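Local coordinates for adenosine deaminase (Burkholderia ambifaria, PDB 4GXW), which binds a zinc ion in an amidohydrolase barrel and probably deaminates adenosine or adenine by hydrolysis, at residues A68-V76 with P266-T274; V182-N192 with F211-M222. One frame throughout, in Å; residues are numbered along the deposited sequence.

Contact 1. Residues A68-V76 with P266-T274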
loop_
_atom_site.group_PDB
_atom_site.type_symbol
_atom_site.label_atom_id
_atom_site.label_comp_id
_atom_site.label_asym_id
_atom_site.label_seq_id
_atom_site.Cartn_x
_atom_site.Cartn_y
_atom_site.Cartn_z
ATOM N N ALA A 68 -11.188 -8.067 -13.361
ATOM C CA ALA A 68 -12.562 -7.818 -12.937
ATOM C C ALA A 68 -12.625 -7.624 -11.426
ATOM O O ALA A 68 -12.105 -8.440 -10.663
ATOM C CB ALA A 68 -13.469 -8.962 -13.363
ATOM N N ARG A 69 -13.264 -6.536 -11.005
ATOM C CA ARG A 69 -13.378 -6.201 -9.592
ATOM C C ARG A 69 -14.852 -6.134 -9.193
ATOM O O ARG A 69 -15.515 -5.112 -9.394
ATOM C CB ARG A 69 -12.675 -4.871 -9.315
ATOM C CG ARG A 69 -12.658 -4.449 -7.859
ATOM C CD ARG A 69 -11.856 -5.414 -7.010
ATOM N NE ARG A 69 -11.652 -4.883 -5.667
ATOM C CZ ARG A 69 -10.960 -5.498 -4.713
ATOM N NH1 ARG A 69 -10.399 -6.676 -4.951
ATOM N NH2 ARG A 69 -10.823 -4.929 -3.520
ATOM N N GLY A 70 -15.352 -7.231 -8.629
ATOM C CA GLY A 70 -16.772 -7.387 -8.353
ATOM C C GLY A 70 -17.219 -6.946 -6.971
ATOM O O GLY A 70 -16.439 -6.370 -6.214
ATOM N N GLU A 71 -18.477 -7.235 -6.639
ATOM C CA GLU A 71 -19.114 -6.683 -5.438
ATOM C C GLU A 71 -18.716 -7.370 -4.123
ATOM O O GLU A 71 -18.569 -6.708 -3.094
ATOM C CB GLU A 71 -20.637 -6.654 -5.604
ATOM C CG GLU A 71 -21.250 -8.001 -5.930
ATOM C CD GLU A 71 -22.748 -7.932 -6.147
ATOM O OE1 GLU A 71 -23.420 -7.124 -5.469
ATOM O OE2 GLU A 71 -23.255 -8.689 -6.998
ATOM N N LYS A 72 -18.554 -8.689 -4.153
ATOM C CA LYS A 72 -17.964 -9.412 -3.030
ATOM C C LYS A 72 -16.601 -9.921 -3.475
ATOM O O LYS A 72 -16.386 -11.132 -3.535
ATOM C CB LYS A 72 -18.829 -10.609 -2.631
ATOM C CG LYS A 72 -20.174 -10.277 -2.016
ATOM C CD LYS A 72 -20.706 -11.488 -1.261
ATOM C CE LYS A 72 -22.074 -11.234 -0.655
ATOM N NZ LYS A 72 -23.153 -11.453 -1.651
ATOM N N PRO A 73 -15.666 -9.000 -3.767
ATOM C CA PRO A 73 -14.498 -9.359 -4.579
ATOM C C PRO A 73 -13.581 -10.404 -3.953
ATOM O O PRO A 73 -13.325 -10.397 -2.749
ATOM C CB PRO A 73 -13.752 -8.029 -4.728
ATOM C CG PRO A 73 -14.096 -7.276 -3.499
ATOM C CD PRO A 73 -15.522 -7.661 -3.166
ATOM N N VAL A 74 -13.096 -11.308 -4.795
ATOM C CA VAL A 74 -12.086 -12.263 -4.382
ATOM C C VAL A 74 -10.749 -11.545 -4.240
ATOM O O VAL A 74 -10.523 -10.502 -4.861
ATOM C CB VAL A 74 -11.947 -13.410 -5.399
ATOM C CG1 VAL A 74 -13.232 -14.226 -5.459
ATOM C CG2 VAL A 74 -11.595 -12.863 -6.776
ATOM N N GLY A 75 -9.871 -12.094 -3.409
ATOM C CA GLY A 75 -8.541 -11.542 -3.259
ATOM C C GLY A 75 -7.757 -11.715 -4.546
ATOM O O GLY A 75 -8.023 -12.632 -5.325
ATOM N N VAL A 76 -6.782 -10.841 -4.759
ATOM C CA VAL A 76 -6.063 -10.794 -6.026
ATOM C C VAL A 76 -4.681 -11.443 -5.944
ATOM O O VAL A 76 -3.858 -11.274 -6.844
ATOM C CB VAL A 76 -5.911 -9.342 -6.513
ATOM C CG1 VAL A 76 -7.279 -8.667 -6.598
ATOM C CG2 VAL A 76 -5.000 -8.566 -5.580
ATOM N N PRO A 266 -8.893 1.370 2.187
ATOM C CA PRO A 266 -10.361 1.363 2.151
ATOM C C PRO A 266 -10.929 0.259 1.264
ATOM O O PRO A 266 -11.976 -0.308 1.588
ATOM C CB PRO A 266 -10.723 2.773 1.649
ATOM C CG PRO A 266 -9.430 3.433 1.253
ATOM C CD PRO A 266 -8.327 2.707 1.955
ATOM N N THR A 267 -10.236 -0.082 0.184
ATOM C CA THR A 267 -10.693 -1.144 -0.707
ATOM C C THR A 267 -10.271 -2.557 -0.283
ATOM O O THR A 267 -10.305 -3.466 -1.112
ATOM C CB THR A 267 -10.210 -0.894 -2.145
ATOM O OG1 THR A 267 -8.782 -0.748 -2.153
ATOM C CG2 THR A 267 -10.846 0.377 -2.693
ATOM N N ASN A 268 -9.885 -2.751 0.981
ATOM C CA ASN A 268 -9.492 -4.077 1.459
ATOM C C ASN A 268 -10.497 -5.149 1.033
ATOM O O ASN A 268 -11.687 -5.040 1.324
ATOM C CB ASN A 268 -9.355 -4.061 2.976
ATOM C CG ASN A 268 -8.977 -5.419 3.545
ATOM O OD1 ASN A 268 -9.808 -6.104 4.143
ATOM N ND2 ASN A 268 -7.715 -5.812 3.363
ATOM N N SER A 269 -10.023 -6.172 0.324
ATOM C CA SER A 269 -10.929 -7.152 -0.268
ATOM C C SER A 269 -11.676 -7.966 0.778
ATOM O O SER A 269 -12.856 -8.283 0.591
ATOM C CB SER A 269 -10.180 -8.102 -1.202
ATOM O OG SER A 269 -9.551 -7.403 -2.259
ATOM N N TYR A 270 -10.981 -8.337 1.852
ATOM C CA TYR A 270 -11.593 -9.163 2.884
ATOM C C TYR A 270 -12.867 -8.523 3.429
ATOM O O TYR A 270 -13.906 -9.184 3.514
ATOM C CB TYR A 270 -10.596 -9.472 4.014
ATOM C CG TYR A 270 -11.220 -10.228 5.176
ATOM C CD1 TYR A 270 -11.411 -11.609 5.129
ATOM C CD2 TYR A 270 -11.625 -9.553 6.322
ATOM C CE1 TYR A 270 -11.994 -12.283 6.202
ATOM C CE2 TYR A 270 -12.204 -10.214 7.384
ATOM C CZ TYR A 270 -12.383 -11.574 7.320
ATOM O OH TYR A 270 -12.942 -12.224 8.389
ATOM N N TYR A 271 -12.801 -7.249 3.808
ATOM C CA TYR A 271 -13.992 -6.615 4.367
ATOM C C TYR A 271 -15.089 -6.380 3.333
ATOM O O TYR A 271 -16.264 -6.487 3.666
ATOM C CB TYR A 271 -13.663 -5.349 5.186
ATOM C CG TYR A 271 -13.047 -5.695 6.528
ATOM C CD1 TYR A 271 -13.763 -6.431 7.468
ATOM C CD2 TYR A 271 -11.750 -5.307 6.850
ATOM C CE1 TYR A 271 -13.206 -6.784 8.691
ATOM C CE2 TYR A 271 -11.182 -5.649 8.074
ATOM C CZ TYR A 271 -11.914 -6.388 8.990
ATOM O OH TYR A 271 -11.352 -6.730 10.198
ATOM N N LEU A 272 -14.713 -6.086 2.089
ATOM C CA LEU A 272 -15.708 -5.960 1.017
ATOM C C LEU A 272 -16.446 -7.277 0.784
ATOM O O LEU A 272 -17.637 -7.295 0.471
ATOM C CB LEU A 272 -15.048 -5.500 -0.290
ATOM C CG LEU A 272 -14.729 -4.008 -0.406
ATOM C CD1 LEU A 272 -13.808 -3.733 -1.585
ATOM C CD2 LEU A 272 -16.023 -3.239 -0.562
ATOM N N ARG A 273 -15.729 -8.383 0.943
ATOM C CA ARG A 273 -16.278 -9.697 0.655
ATOM C C ARG A 273 -17.130 -10.225 1.809
ATOM O O ARG A 273 -18.143 -10.892 1.585
ATOM C CB ARG A 273 -15.122 -10.651 0.344
ATOM C CG ARG A 273 -15.514 -12.021 -0.141
ATOM C CD ARG A 273 -14.281 -12.795 -0.616
ATOM N NE ARG A 273 -13.255 -12.946 0.417
ATOM C CZ ARG A 273 -12.064 -12.359 0.393
ATOM N NH1 ARG A 273 -11.735 -11.548 -0.609
ATOM N NH2 ARG A 273 -11.196 -12.573 1.375
ATOM N N THR A 274 -16.745 -9.909 3.043
ATOM C CA THR A 274 -17.371 -10.525 4.213
ATOM C C THR A 274 -18.474 -9.705 4.883
ATOM O O THR A 274 -19.338 -10.265 5.556
ATOM C CB THR A 274 -16.322 -10.947 5.287
ATOM O OG1 THR A 274 -15.566 -9.801 5.706
ATOM C CG2 THR A 274 -15.389 -12.004 4.736
HETATM O O HOH W 1 -6.749 -8.296 -2.511
#
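The irregular segment A68-V76 runs beside the short helix 269-274, the CA atoms of K72 and R273 coming within 4.1 Å and those of G75 and S269 within 5.8 Å. One hydroxyl receives most of the polar contact: R69 turns the end of its guanidinium to S269, NH1 lying 2.9 Å and NH2 3.1 Å from OG, and the oxygen sits close to the guanidinium plane, so both hydrogen bonds are made edge-on to a single atom. A bend at chi2 (65°) in an otherwise extended R69 chain carries the group there, while P73 CB lies over one face, toward its rim. A second polar grip is R273 NH1, which donates to P73 O over 2.9 Å, with an N-H...O angle of 158°; the donor is in the carbonyl plane and the acceptor near the guanidinium plane. To one side the P73 ring crosses L272 at about a right angle, CD meeting L272 CB at 3.6 Å. A water bonded to S269 OG also takes a weak bond from V76 N. Two arginines from opposite segments thus fasten a loop without regular structure to a helix, each using neutral acceptors rather than a salt bridge across this contact.

Contact 2. Residues V182-N192 with F211-M222. With ZN (zinc ion), chain C.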
loop_
_atom_site.group_PDB
_atom_site.type_symbol
_atom_site.label_atom_id
_atom_site.label_comp_id
_atom_site.label_asym_id
_atom_site.label_seq_id
_atom_site.Cartn_x
_atom_site.Cartn_y
_atom_site.Cartn_z
ATOM N N VAL A 182 16.660 1.054 -1.244
ATOM C CA VAL A 182 16.090 -0.131 -0.616
ATOM C C VAL A 182 16.177 0.028 0.896
ATOM O O VAL A 182 17.263 -0.035 1.473
ATOM C CB VAL A 182 16.813 -1.402 -1.105
ATOM C CG1 VAL A 182 16.200 -2.644 -0.483
ATOM C CG2 VAL A 182 16.751 -1.481 -2.627
ATOM N N ALA A 183 15.026 0.239 1.526
ATOM C CA ALA A 183 14.967 0.814 2.865
ATOM C C ALA A 183 14.629 -0.155 3.997
ATOM O O ALA A 183 14.934 0.125 5.153
ATOM C CB ALA A 183 13.987 1.978 2.876
ATOM N N GLY A 184 13.974 -1.265 3.683
ATOM C CA GLY A 184 13.550 -2.167 4.734
ATOM C C GLY A 184 12.746 -3.317 4.197
ATOM O O GLY A 184 12.635 -3.462 2.972
ATOM N N ILE A 185 12.190 -4.116 5.106
ATOM C CA ILE A 185 11.402 -5.283 4.726
ATOM C C ILE A 185 9.970 -5.203 5.216
ATOM O O ILE A 185 9.655 -4.489 6.173
ATOM C CB ILE A 185 12.020 -6.625 5.219
ATOM C CG1 ILE A 185 12.039 -6.686 6.751
ATOM C CG2 ILE A 185 13.395 -6.846 4.625
ATOM C CD1 ILE A 185 12.197 -8.095 7.287
ATOM N N GLY A 186 9.119 -5.974 4.554
ATOM C CA GLY A 186 7.747 -6.189 4.976
ATOM C C GLY A 186 7.413 -7.676 4.954
ATOM O O GLY A 186 8.293 -8.514 4.702
ATOM N N ILE A 187 6.155 -8.016 5.231
ATOM C CA ILE A 187 5.679 -9.397 5.126
ATOM C C ILE A 187 4.231 -9.373 4.656
ATOM O O ILE A 187 3.421 -8.596 5.167
ATOM C CB ILE A 187 5.839 -10.192 6.453
ATOM C CG1 ILE A 187 5.475 -11.660 6.243
ATOM C CG2 ILE A 187 4.994 -9.602 7.587
ATOM C CD1 ILE A 187 5.927 -12.559 7.390
ATOM N N ASP A 188 3.915 -10.195 3.665
ATOM C CA ASP A 188 2.565 -10.230 3.114
ATOM C C ASP A 188 2.208 -11.620 2.574
ATOM O O ASP A 188 2.857 -12.607 2.934
ATOM C CB ASP A 188 2.364 -9.110 2.077
ATOM C CG ASP A 188 3.411 -9.121 0.973
ATOM O OD1 ASP A 188 3.705 -10.194 0.418
ATOM O OD2 ASP A 188 3.951 -8.037 0.649
ATOM N N TYR A 189 1.205 -11.674 1.701
ATOM C CA TYR A 189 0.497 -12.893 1.293
ATOM C C TYR A 189 -0.443 -13.396 2.403
ATOM O O TYR A 189 -0.710 -12.649 3.351
ATOM C CB TYR A 189 1.425 -13.950 0.683
ATOM C CG TYR A 189 1.768 -13.691 -0.779
ATOM C CD1 TYR A 189 0.831 -13.934 -1.776
ATOM C CD2 TYR A 189 3.017 -13.219 -1.166
ATOM C CE1 TYR A 189 1.119 -13.720 -3.107
ATOM C CE2 TYR A 189 3.317 -13.007 -2.521
ATOM C CZ TYR A 189 2.348 -13.252 -3.477
ATOM O OH TYR A 189 2.605 -13.071 -4.823
ATOM N N ARG A 190 -0.976 -14.612 2.299
ATOM C CA ARG A 190 -2.092 -14.991 3.170
ATOM C C ARG A 190 -1.662 -15.135 4.628
ATOM O O ARG A 190 -0.778 -15.923 4.938
ATOM C CB ARG A 190 -2.765 -16.274 2.673
ATOM C CG ARG A 190 -4.094 -16.601 3.354
ATOM C CD ARG A 190 -4.753 -17.838 2.739
ATOM N NE ARG A 190 -5.991 -18.217 3.425
ATOM C CZ ARG A 190 -6.095 -19.227 4.283
ATOM N NH1 ARG A 190 -7.260 -19.498 4.861
ATOM N NH2 ARG A 190 -5.031 -19.971 4.566
ATOM N N GLU A 191 -2.294 -14.368 5.515
ATOM C CA GLU A 191 -1.892 -14.317 6.921
ATOM C C GLU A 191 -2.341 -15.556 7.708
ATOM O O GLU A 191 -1.666 -15.983 8.657
ATOM C CB GLU A 191 -2.422 -13.023 7.569
ATOM C CG GLU A 191 -1.847 -12.705 8.936
ATOM C CD GLU A 191 -2.317 -11.364 9.488
ATOM O OE1 GLU A 191 -2.950 -10.578 8.738
ATOM O OE2 GLU A 191 -2.064 -11.107 10.688
ATOM N N ASN A 192 -3.465 -16.142 7.304
ATOM C CA ASN A 192 -4.043 -17.276 8.024
ATOM C C ASN A 192 -3.032 -18.400 8.232
ATOM O O ASN A 192 -2.397 -18.847 7.276
ATOM C CB ASN A 192 -5.242 -17.847 7.261
ATOM C CG ASN A 192 -6.250 -16.790 6.863
ATOM O OD1 ASN A 192 -5.932 -15.865 6.116
ATOM N ND2 ASN A 192 -7.486 -16.943 7.335
ATOM N N PHE A 211 18.144 -2.121 8.642
ATOM C CA PHE A 211 16.926 -1.887 7.872
ATOM C C PHE A 211 15.735 -1.577 8.761
ATOM O O PHE A 211 15.641 -2.067 9.889
ATOM C CB PHE A 211 16.622 -3.099 6.986
ATOM C CG PHE A 211 17.618 -3.298 5.881
ATOM C CD1 PHE A 211 17.714 -2.378 4.843
ATOM C CD2 PHE A 211 18.477 -4.390 5.884
ATOM C CE1 PHE A 211 18.650 -2.552 3.827
ATOM C CE2 PHE A 211 19.412 -4.569 4.871
ATOM C CZ PHE A 211 19.503 -3.648 3.848
ATOM N N ARG A 212 14.821 -0.764 8.239
ATOM C CA ARG A 212 13.515 -0.599 8.872
ATOM C C ARG A 212 12.643 -1.799 8.540
ATOM O O ARG A 212 12.960 -2.577 7.625
ATOM C CB ARG A 212 12.844 0.689 8.411
ATOM C CG ARG A 212 13.498 1.945 8.973
ATOM C CD ARG A 212 12.832 3.126 8.351
ATOM N NE ARG A 212 13.055 4.423 8.976
ATOM C CZ ARG A 212 13.745 5.405 8.409
ATOM N NH1 ARG A 212 14.313 5.223 7.225
ATOM N NH2 ARG A 212 13.882 6.567 9.033
ATOM N N THR A 213 11.569 -1.990 9.301
ATOM C CA THR A 213 10.672 -3.101 9.050
ATOM C C THR A 213 9.214 -2.693 9.217
ATOM O O THR A 213 8.871 -1.808 10.006
ATOM C CB THR A 213 10.970 -4.343 9.956
ATOM O OG1 THR A 213 10.529 -4.105 11.289
ATOM C CG2 THR A 213 12.446 -4.743 9.966
ATOM N N THR A 214 8.369 -3.376 8.468
ATOM C CA THR A 214 6.924 -3.236 8.574
ATOM C C THR A 214 6.321 -4.635 8.440
ATOM O O THR A 214 7.037 -5.592 8.132
ATOM C CB THR A 214 6.351 -2.253 7.520
ATOM O OG1 THR A 214 4.953 -2.037 7.768
ATOM C CG2 THR A 214 6.562 -2.768 6.103
ATOM N N ALA A 215 5.027 -4.773 8.694
ATOM C CA ALA A 215 4.377 -6.082 8.592
ATOM C C ALA A 215 2.881 -5.963 8.387
ATOM O O ALA A 215 2.229 -5.172 9.069
ATOM C CB ALA A 215 4.646 -6.916 9.855
ATOM N N HIS A 216 2.340 -6.770 7.471
ATOM C CA HIS A 216 0.892 -6.987 7.388
ATOM C C HIS A 216 0.478 -7.770 8.645
ATOM O O HIS A 216 1.049 -8.831 8.954
ATOM C CB HIS A 216 0.512 -7.804 6.138
ATOM C CG HIS A 216 0.521 -7.031 4.849
ATOM N ND1 HIS A 216 1.610 -6.304 4.411
ATOM C CD2 HIS A 216 -0.425 -6.900 3.886
ATOM C CE1 HIS A 216 1.328 -5.755 3.239
ATOM N NE2 HIS A 216 0.099 -6.099 2.893
ATOM N N ALA A 217 -0.514 -7.258 9.365
ATOM C CA ALA A 217 -0.996 -7.928 10.577
ATOM C C ALA A 217 -2.439 -7.538 10.849
ATOM O O ALA A 217 -2.822 -6.375 10.672
ATOM C CB ALA A 217 -0.119 -7.567 11.773
ATOM N N GLY A 218 -3.250 -8.504 11.271
ATOM C CA GLY A 218 -4.640 -8.229 11.594
ATOM C C GLY A 218 -5.551 -8.060 10.388
ATOM O O GLY A 218 -6.614 -7.422 10.480
ATOM N N GLU A 219 -5.126 -8.608 9.250
ATOM C CA GLU A 219 -5.947 -8.699 8.045
ATOM C C GLU A 219 -6.703 -10.029 8.076
ATOM O O GLU A 219 -6.357 -10.924 8.845
ATOM C CB GLU A 219 -5.064 -8.609 6.789
ATOM C CG GLU A 219 -5.829 -8.333 5.503
ATOM C CD GLU A 219 -4.953 -8.287 4.253
ATOM O OE1 GLU A 219 -3.715 -8.470 4.337
ATOM O OE2 GLU A 219 -5.526 -8.084 3.155
ATOM N N PHE A 220 -7.742 -10.158 7.252
ATOM C CA PHE A 220 -8.525 -11.397 7.156
ATOM C C PHE A 220 -9.179 -11.806 8.482
ATOM O O PHE A 220 -9.478 -12.984 8.695
ATOM C CB PHE A 220 -7.672 -12.574 6.648
ATOM C CG PHE A 220 -6.827 -12.249 5.445
ATOM C CD1 PHE A 220 -7.389 -12.217 4.177
ATOM C CD2 PHE A 220 -5.460 -12.006 5.577
ATOM C CE1 PHE A 220 -6.611 -11.930 3.062
ATOM C CE2 PHE A 220 -4.678 -11.718 4.468
ATOM C CZ PHE A 220 -5.257 -11.684 3.207
ATOM N N GLY A 221 -9.384 -10.845 9.375
ATOM C CA GLY A 221 -9.932 -11.140 10.684
ATOM C C GLY A 221 -8.974 -11.883 11.597
ATOM O O GLY A 221 -9.395 -12.441 12.606
ATOM N N MET A 222 -7.687 -11.894 11.259
ATOM C CA MET A 222 -6.709 -12.577 12.103
ATOM C C MET A 222 -6.595 -11.878 13.457
ATOM O O MET A 222 -6.886 -10.683 13.567
ATOM C CB MET A 222 -5.351 -12.684 11.399
ATOM C CG MET A 222 -5.336 -13.672 10.243
ATOM S SD MET A 222 -5.722 -15.368 10.747
ATOM C CE MET A 222 -7.450 -15.473 10.291
HETATM ZN ZN ZN C . -0.946 -5.188 1.114
HETATM O O HOH W 2 15.668 2.571 6.162
HETATM O O HOH W 3 4.251 -5.578 5.176
HETATM O O HOH W 4 -2.187 -10.023 2.267
HETATM O O HOH W 5 0.789 -10.848 10.900
HETATM O O HOH W 6 -2.092 -9.780 6.160
HETATM O O HOH W 7 -9.887 -15.276 7.229
HETATM O O HOH W 8 -2.652 -6.052 1.584
#
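H216 meets both the zinc and strand 184-188: its NE2 binds the metal at 2.3 Å, and D188 lays its CB over the imidazole face, 3.7 Å from the ring centroid and 8° off the normal, a CH-pi contact. H35, H37, D301 and a water complete the zinc site. The other ring nitrogen, ND1, donates to a water that also accepts from I187 N, which limits rotation of the imidazole. The backbone holds H216 as well, its N bonding to I187 O at 3.1 Å.

Farther back along the strands, T214 N bonds to I185 O, I185 N to R212 O and R212 N to A183 O, while I187 CG2 packs on A215 CB at 3.5 Å. Beyond the C-terminal ends of the strands E191 reaches across with CG anti to its backbone N (chi1 -168°) and the chain extended. OE2 takes G218 N at 2.9 Å on its syn lone pair and OE1 takes E219 N at 3.0 Å, so one carboxylate ties down two successive amides of the loop after H216. M222 lies alongside E191, running the other way, with its CG against E191 CG, and F220 CD2 touches E191 CB at 3.8 Å.

The two strands run parallel, 13° apart, within a beta-alpha-beta unit of the TIM-barrel fold. Helix 200-208 connects them, its Y203 against I187, T213 and A215; strand 151-159 flanks 184-188 and strand 238-239 flanks 212-217.

In the fold
Contact 1 and contact 2 have centres 19 Å apart and meet through their second segments. N268 ND2 lies 3.2 Å from E219 OE2, a probable though weak hydrogen bond, and the Y270 ring packs on the turn of contact 2, CZ being 3.4 Å from F220 C. The start of helix 269-274 is thereby joined to the loop that follows the zinc ligand H216. Contact 2 supplies that ligand directly, whereas contact 1 stands farther from the metal: the S269 side chain is about 10 Å from the zinc, and that of T267 about 5 Å from the side chain of the ligand D301. Contact 2 thus contributes to the first shell of the zinc site, while contact 1 lies outside that shell.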